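PDB 2RBD: BH2358 protein from Bacillus halodurans C-125, which is of unknown function but is probably a spore coat protein, built as a four-helix bundle of the ferritin clan. Local coordinates for residues A[26-29]-A[30-34]; A[49-52]-A[53-56]; A[61-64]-A[65-68]. All blocks are in the same frame, centred on the assembly; numbering follows the deposited sequence.

All three contacts are short helical stretches of eight or nine residues held by i to i+4 backbone bonds, set in series along the first two of the chain's four long helices. Contact 1 (26-34) lies in the middle of helix 16-42; contact 2 (49-56) and contact 3 (61-68) occupy the earlier and later parts of helix 46-72. The centre of contact 1 is about 14 Å from that of contact 2 and about 12 Å from that of contact 3. Contact 1 touches both others, packing I33 against I56 of contact 2, with N29 ND2 probably hydrogen-bonded to E62 and N63 of contact 3. Contacts 2 and 3, centres about 18 Å apart, do not touch. Together they trace an apolar seam giving way to a buried polar cluster.

Contact 1: A[26-29]-A[30-34]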
loop_
_atom_site.group_PDB
_atom_site.type_symbol
_atom_site.label_atom_id
_atom_site.label_comp_id
_atom_site.label_asym_id
_atom_site.label_seq_id
_atom_site.Cartn_x
_atom_site.Cartn_y
_atom_site.Cartn_z
ATOM N N LEU A 26 11.907 3.038 12.192
ATOM C CA LEU A 26 12.699 3.846 13.124
ATOM C C LEU A 26 13.364 5.036 12.405
ATOM O O LEU A 26 13.336 6.147 12.892
ATOM C CB LEU A 26 13.753 2.936 13.775
ATOM C CG LEU A 26 14.771 3.599 14.700
ATOM C CD1 LEU A 26 14.098 4.433 15.815
ATOM C CD2 LEU A 26 15.743 2.539 15.286
ATOM N N SER A 27 13.972 4.791 11.247
ATOM C CA SER A 27 14.541 5.877 10.471
ATOM C C SER A 27 13.478 6.916 10.064
ATOM O O SER A 27 13.733 8.124 10.136
ATOM C CB SER A 27 15.317 5.325 9.259
ATOM O OG SER A 27 16.142 6.326 8.677
ATOM N N THR A 28 12.311 6.449 9.622
ATOM C CA THR A 28 11.187 7.337 9.286
ATOM C C THR A 28 10.816 8.210 10.498
ATOM O O THR A 28 10.702 9.442 10.372
ATOM C CB THR A 28 10.019 6.547 8.727
ATOM O OG1 THR A 28 10.481 5.855 7.552
ATOM C CG2 THR A 28 8.876 7.518 8.336
ATOM N N ASN A 29 10.679 7.581 11.662
ATOM C CA ASN A 29 10.402 8.320 12.889
ATOM C C ASN A 29 11.493 9.373 13.158
ATOM O O ASN A 29 11.175 10.502 13.530
ATOM C CB ASN A 29 10.262 7.413 14.109
ATOM C CG ASN A 29 8.865 6.817 14.272
ATOM O OD1 ASN A 29 7.991 7.040 13.433
ATOM N ND2 ASN A 29 8.657 6.063 15.353
ATOM N N ASN A 30 12.757 9.012 13.017
ATOM C CA ASN A 30 13.828 9.968 13.271
ATOM C C ASN A 30 13.700 11.186 12.383
ATOM O O ASN A 30 13.911 12.325 12.803
ATOM C CB ASN A 30 15.184 9.291 13.016
ATOM C CG ASN A 30 15.575 8.289 14.077
ATOM O OD1 ASN A 30 15.102 8.320 15.214
ATOM N ND2 ASN A 30 16.532 7.432 13.712
ATOM N N GLY A 31 13.359 10.954 11.123
ATOM C CA GLY A 31 13.176 12.053 10.171
ATOM C C GLY A 31 11.978 12.913 10.490
ATOM O O GLY A 31 12.005 14.156 10.382
ATOM N N LEU A 32 10.909 12.261 10.875
ATOM C CA LEU A 32 9.679 13.004 11.234
ATOM C C LEU A 32 9.829 13.795 12.528
ATOM O O LEU A 32 9.383 14.917 12.604
ATOM C CB LEU A 32 8.465 12.078 11.294
ATOM C CG LEU A 32 7.996 11.438 9.977
ATOM C CD1 LEU A 32 6.787 10.541 10.291
ATOM C CD2 LEU A 32 7.602 12.519 8.938
ATOM N N ILE A 33 10.531 13.246 13.518
ATOM C CA ILE A 33 10.852 13.996 14.712
ATOM C C ILE A 33 11.592 15.298 14.344
ATOM O O ILE A 33 11.272 16.368 14.841
ATOM C CB ILE A 33 11.634 13.135 15.698
ATOM C CG1 ILE A 33 10.705 12.049 16.307
ATOM C CG2 ILE A 33 12.191 13.991 16.821
ATOM C CD1 ILE A 33 11.454 10.955 17.070
ATOM N N ASN A 34 12.589 15.184 13.474
ATOM C CA ASN A 34 13.356 16.347 13.062
ATOM C C ASN A 34 12.490 17.363 12.327
ATOM O O ASN A 34 12.521 18.544 12.637
ATOM C CB ASN A 34 14.526 15.882 12.196
ATOM C CG ASN A 34 15.303 17.045 11.597
ATOM O OD1 ASN A 34 15.763 17.883 12.313
ATOM N ND2 ASN A 34 15.429 17.081 10.295
HETATM O O HOH W 1 17.399 7.892 10.830
#
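N30 folds its side chain over the L26 and S27 carbonyls, one turn back in helix 16-42. Its CB lies 3.4 Å from S27 O, and CG then comes to 3.3 Å from L26 O, the carbonyl that also accepts the N30 backbone N-H. At the tip, OD1 meets the L26 methyl CD1 at 4.1 Å, the two side chains crossing at a slant, while ND2 donates to a water at 3.0 Å. That water lies 2.9 Å from S27 OG in the conformer described, bridging the two side chains. CG beside the backbone N (chi1 -73°) is what lays the amide over the L26 carbonyl. On another side of the helix, T28 CG2 and L32 CD1 run side by side at 4.2 Å, and I33 CG1 rests 3.2 Å from N29 O, which takes the I33 N-H. N29 reaches out of the turn, its ND2 donating to N63 and E62 of helix 46-72 and its OD1 bonded to a tetraethylene glycol, probably from the crystallisation liquor. The chemistry is mixed: backbone bonds hold the helix, water ties N30 to S27, and the buried N29 amide spends its polar atoms on the neighbouring helix and the bound glycol.

Contact 2: A[49-52]-A[53-56]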
loop_
_atom_site.group_PDB
_atom_site.type_symbol
_atom_site.label_atom_id
_atom_site.label_comp_id
_atom_site.label_asym_id
_atom_site.label_seq_id
_atom_site.Cartn_x
_atom_site.Cartn_y
_atom_site.Cartn_z
ATOM N N LYS A 49 0.400 23.239 17.776
ATOM C CA LYS A 49 1.670 23.046 18.440
ATOM C C LYS A 49 1.605 21.923 19.476
ATOM O O LYS A 49 2.500 21.077 19.588
ATOM C CB LYS A 49 2.089 24.342 19.112
ATOM C CG LYS A 49 3.559 24.488 19.295
ATOM C CD LYS A 49 3.931 25.925 19.767
ATOM C CE LYS A 49 3.433 27.038 18.813
ATOM N NZ LYS A 49 3.753 28.416 19.323
ATOM N N ASN A 50 0.515 21.892 20.233
ATOM C CA ASN A 50 0.375 20.874 21.235
ATOM C C ASN A 50 0.346 19.481 20.634
ATOM O O ASN A 50 0.892 18.541 21.187
ATOM C CB ASN A 50 -0.909 21.069 22.033
ATOM C CG ASN A 50 -0.801 22.187 23.071
ATOM O OD1 ASN A 50 0.279 22.549 23.522
ATOM N ND2 ASN A 50 -1.957 22.724 23.450
ATOM N N LEU A 51 -0.335 19.341 19.511
ATOM C CA LEU A 51 -0.429 18.046 18.843
ATOM C C LEU A 51 0.901 17.629 18.205
ATOM O O LEU A 51 1.243 16.445 18.195
ATOM C CB LEU A 51 -1.565 18.044 17.827
ATOM C CG LEU A 51 -2.966 17.861 18.440
ATOM C CD1 LEU A 51 -4.105 18.252 17.467
ATOM C CD2 LEU A 51 -3.156 16.413 18.940
ATOM N N ILE A 52 1.680 18.591 17.702
ATOM C CA ILE A 52 3.004 18.281 17.150
ATOM C C ILE A 52 3.869 17.767 18.279
ATOM O O ILE A 52 4.572 16.764 18.132
ATOM C CB ILE A 52 3.682 19.505 16.488
ATOM C CG1 ILE A 52 2.880 20.095 15.332
ATOM C CG2 ILE A 52 5.128 19.110 16.060
ATOM C CD1 ILE A 52 3.425 21.434 14.842
ATOM N N ASP A 53 3.820 18.452 19.432
ATOM C CA ASP A 53 4.580 17.988 20.583
ATOM C C ASP A 53 4.157 16.575 20.995
ATOM O O ASP A 53 4.980 15.727 21.322
ATOM C CB ASP A 53 4.365 18.925 21.776
ATOM C CG ASP A 53 5.295 20.130 21.784
ATOM O OD1 ASP A 53 6.391 20.079 21.181
ATOM O OD2 ASP A 53 4.934 21.138 22.451
ATOM N N GLU A 54 2.879 16.294 20.953
ATOM C CA GLU A 54 2.398 14.969 21.286
ATOM C C GLU A 54 2.904 13.925 20.293
ATOM O O GLU A 54 3.277 12.828 20.683
ATOM C CB GLU A 54 0.888 14.972 21.297
ATOM C CG GLU A 54 0.320 13.601 21.641
ATOM C CD GLU A 54 -1.186 13.525 21.729
ATOM O OE1 GLU A 54 -1.824 14.614 21.741
ATOM O OE2 GLU A 54 -1.668 12.343 21.794
ATOM N N ALA A 55 2.877 14.265 19.016
ATOM C CA ALA A 55 3.399 13.367 18.008
ATOM C C ALA A 55 4.871 13.039 18.207
ATOM O O ALA A 55 5.262 11.874 18.063
ATOM C CB ALA A 55 3.171 13.923 16.610
ATOM N N ILE A 56 5.673 14.073 18.483
ATOM C CA ILE A 56 7.106 13.878 18.752
ATOM C C ILE A 56 7.280 12.921 19.919
ATOM O O ILE A 56 8.062 11.979 19.848
ATOM C CB ILE A 56 7.782 15.212 19.025
ATOM C CG1 ILE A 56 7.818 16.070 17.740
ATOM C CG2 ILE A 56 9.210 14.995 19.571
ATOM C CD1 ILE A 56 8.032 17.574 17.981
HETATM O O HOH W 2 -1.872 16.986 22.478
HETATM O O HOH W 3 2.941 20.850 24.267
HETATM O O HOH W 4 2.947 23.692 22.674
#
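I52 and I56 share a rotamer, with CG1 beside the backbone N and CG2 anti to it (chi1 -60° and -68°); with the I56 chain extended beyond CG1, this brings I56 CD1 to the CG2 branch of I52, 3.8 Å away. The pair forms an i to i+4 apolar contact on helix 46-72 of the ferritin-like four-helix bundle. Beyond the turn, I52 packs on Y36 and I40 of helix 16-42 and on I103 and I107 of helix 100-124, and I56 also meets I40, which places this face in the bundle interior.

A different torsion governs E54. CG anti to the backbone N (chi1 180°) and an extended chain lay it alongside L51, bringing E54 OE1 to 3.6 Å from the L51 CD2 methyl. The same oxygen forms a salt bridge with K147 of helix 128-155, whose F144 packs on L51, E54 and A55. This carboxylate thus combines an apolar flank with a cationic partner on another helix.

On the exposed side, N50 OD1 and D53 OD2 approach the same two waters. The two oxygens are both acceptors, so the waters can supply the hydrogens, though more acceptors lie in reach than they have protons and the links may not all be made at once. A further water makes a weak bond to the backbone atom N50 O at 3.4 Å and apparently donates to E54 OE1. Back on the buried face, I56 CG1 lies 3.3 Å from I52 O, the acceptor of its own backbone N-H.

Contact 3: A[61-64]-A[65-68]; sequences DENH and QLEE
Q65 turns its side chain back along helix 46-72, beside the D61 carbonyl, to which its backbone N-H gives only a weak bond: Q65 N is 3.5 Å from D61 O. A water reinforces the link, donating to D61 O at 2.8 Å and accepting from Q65 NE2 at 3.2 Å. L66 comes next, where a chi1 of -67° tucks the branched end against the E62 carbonyl. Its backbone N-H donates to that oxygen nearly straight, at 166°, while L66 CD1 reaches N63 OD1 at 3.8 Å. Beyond the turn L66 also packs on Y25 and F134, so an alanine here would probably leave a gap between three helices and take away one of the apolar groups beside the N63 amide. E67, in one of its two conformers, lies over the next carbonyl, its CG 3.2 Å from N63 O, which accepts the E67 N-H. E68 follows with a bond longer than those of L66 and E67, from its backbone N to H64 O at 3.2 Å, the donor tilted 34° from the carbonyl plane; its carboxylate pairs with R71 further along the helix. On the inner side, E62 OE1 is bonded to Y25, and E62 OE2 to the bound tetraethylene glycol. Polar groups are thus divided between a water-bridged outer edge at Q65 and a buried cluster in which E62 and N63 serve helix 16-42 as acceptors.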
loop_
_atom_site.group_PDB
_atom_site.type_symbol
_atom_site.label_atom_id
_atom_site.label_comp_id
_atom_site.label_asym_id
_atom_site.label_seq_id
_atom_site.Cartn_x
_atom_site.Cartn_y
_atom_site.Cartn_z
ATOM N N ASP A 61 8.578 7.468 22.030
ATOM C CA ASP A 61 8.203 6.243 22.784
ATOM C C ASP A 61 8.298 5.007 21.915
ATOM O O ASP A 61 8.788 3.945 22.360
ATOM C CB ASP A 61 6.764 6.298 23.330
ATOM C CG ASP A 61 6.558 7.354 24.392
ATOM O OD1 ASP A 61 7.542 7.853 24.960
ATOM O OD2 ASP A 61 5.380 7.667 24.682
ATOM N N GLU A 62 7.797 5.104 20.683
ATOM C CA GLU A 62 7.941 4.025 19.716
ATOM C C GLU A 62 9.427 3.705 19.516
ATOM O O GLU A 62 9.843 2.535 19.525
ATOM C CB GLU A 62 7.299 4.378 18.395
ATOM C CG GLU A 62 5.793 4.484 18.451
ATOM C CD GLU A 62 5.194 4.726 17.089
ATOM O OE1 GLU A 62 5.911 5.013 16.120
ATOM O OE2 GLU A 62 3.954 4.689 16.990
ATOM N N ASN A 63 10.205 4.755 19.333
ATOM C CA ASN A 63 11.651 4.594 19.119
ATOM C C ASN A 63 12.356 3.862 20.252
ATOM O O ASN A 63 13.231 3.059 20.003
ATOM C CB ASN A 63 12.301 5.948 18.836
ATOM C CG ASN A 63 12.007 6.468 17.446
ATOM O OD1 ASN A 63 11.312 5.825 16.674
ATOM N ND2 ASN A 63 12.643 7.591 17.087
ATOM N N HIS A 64 11.968 4.122 21.475
ATOM C CA HIS A 64 12.580 3.414 22.606
ATOM C C HIS A 64 12.404 1.896 22.475
ATOM O O HIS A 64 13.347 1.105 22.679
ATOM C CB HIS A 64 11.953 3.922 23.892
ATOM C CG HIS A 64 12.744 3.601 25.101
ATOM N ND1 HIS A 64 12.482 2.501 25.889
ATOM C CD2 HIS A 64 13.799 4.235 25.670
ATOM C CE1 HIS A 64 13.343 2.470 26.892
ATOM N NE2 HIS A 64 14.152 3.511 26.781
ATOM N N GLN A 65 11.210 1.477 22.086
ATOM C CA GLN A 65 10.951 0.078 21.889
ATOM C C GLN A 65 11.684 -0.510 20.666
ATOM O O GLN A 65 12.195 -1.645 20.717
ATOM C CB GLN A 65 9.455 -0.130 21.723
ATOM C CG GLN A 65 8.697 0.180 22.956
ATOM C CD GLN A 65 7.216 -0.022 22.742
ATOM O OE1 GLN A 65 6.779 -1.115 22.340
ATOM N NE2 GLN A 65 6.436 1.059 22.952
ATOM N N LEU A 66 11.671 0.234 19.554
ATOM C CA LEU A 66 12.342 -0.187 18.341
ATOM C C LEU A 66 13.848 -0.302 18.521
ATOM O O LEU A 66 14.450 -1.253 18.051
ATOM C CB LEU A 66 12.042 0.789 17.204
ATOM C CG LEU A 66 10.600 0.814 16.723
ATOM C CD1 LEU A 66 10.303 2.190 16.047
ATOM C CD2 LEU A 66 10.354 -0.313 15.803
ATOM N N GLU A 67 14.432 0.678 19.200
ATOM C CA GLU A 67 15.874 0.665 19.406
ATOM C C GLU A 67 16.251 -0.501 20.309
ATOM O O GLU A 67 17.258 -1.163 20.076
ATOM C CB GLU A 67 16.372 2.023 19.926
ATOM C CG GLU A 67 16.249 3.107 18.832
ATOM C CD GLU A 67 16.834 4.454 19.207
ATOM O OE1 GLU A 67 16.883 4.776 20.423
ATOM O OE2 GLU A 67 17.262 5.185 18.281
ATOM N N GLU A 68 15.439 -0.811 21.296
ATOM C CA GLU A 68 15.738 -1.961 22.165
ATOM C C GLU A 68 15.650 -3.258 21.376
ATOM O O GLU A 68 16.490 -4.156 21.529
ATOM C CB GLU A 68 14.819 -1.984 23.377
ATOM C CG GLU A 68 14.985 -3.243 24.264
ATOM C CD GLU A 68 16.449 -3.446 24.773
ATOM O OE1 GLU A 68 17.160 -2.428 25.052
ATOM O OE2 GLU A 68 16.884 -4.630 24.908
HETATM O O HOH W 5 7.945 3.068 24.922
#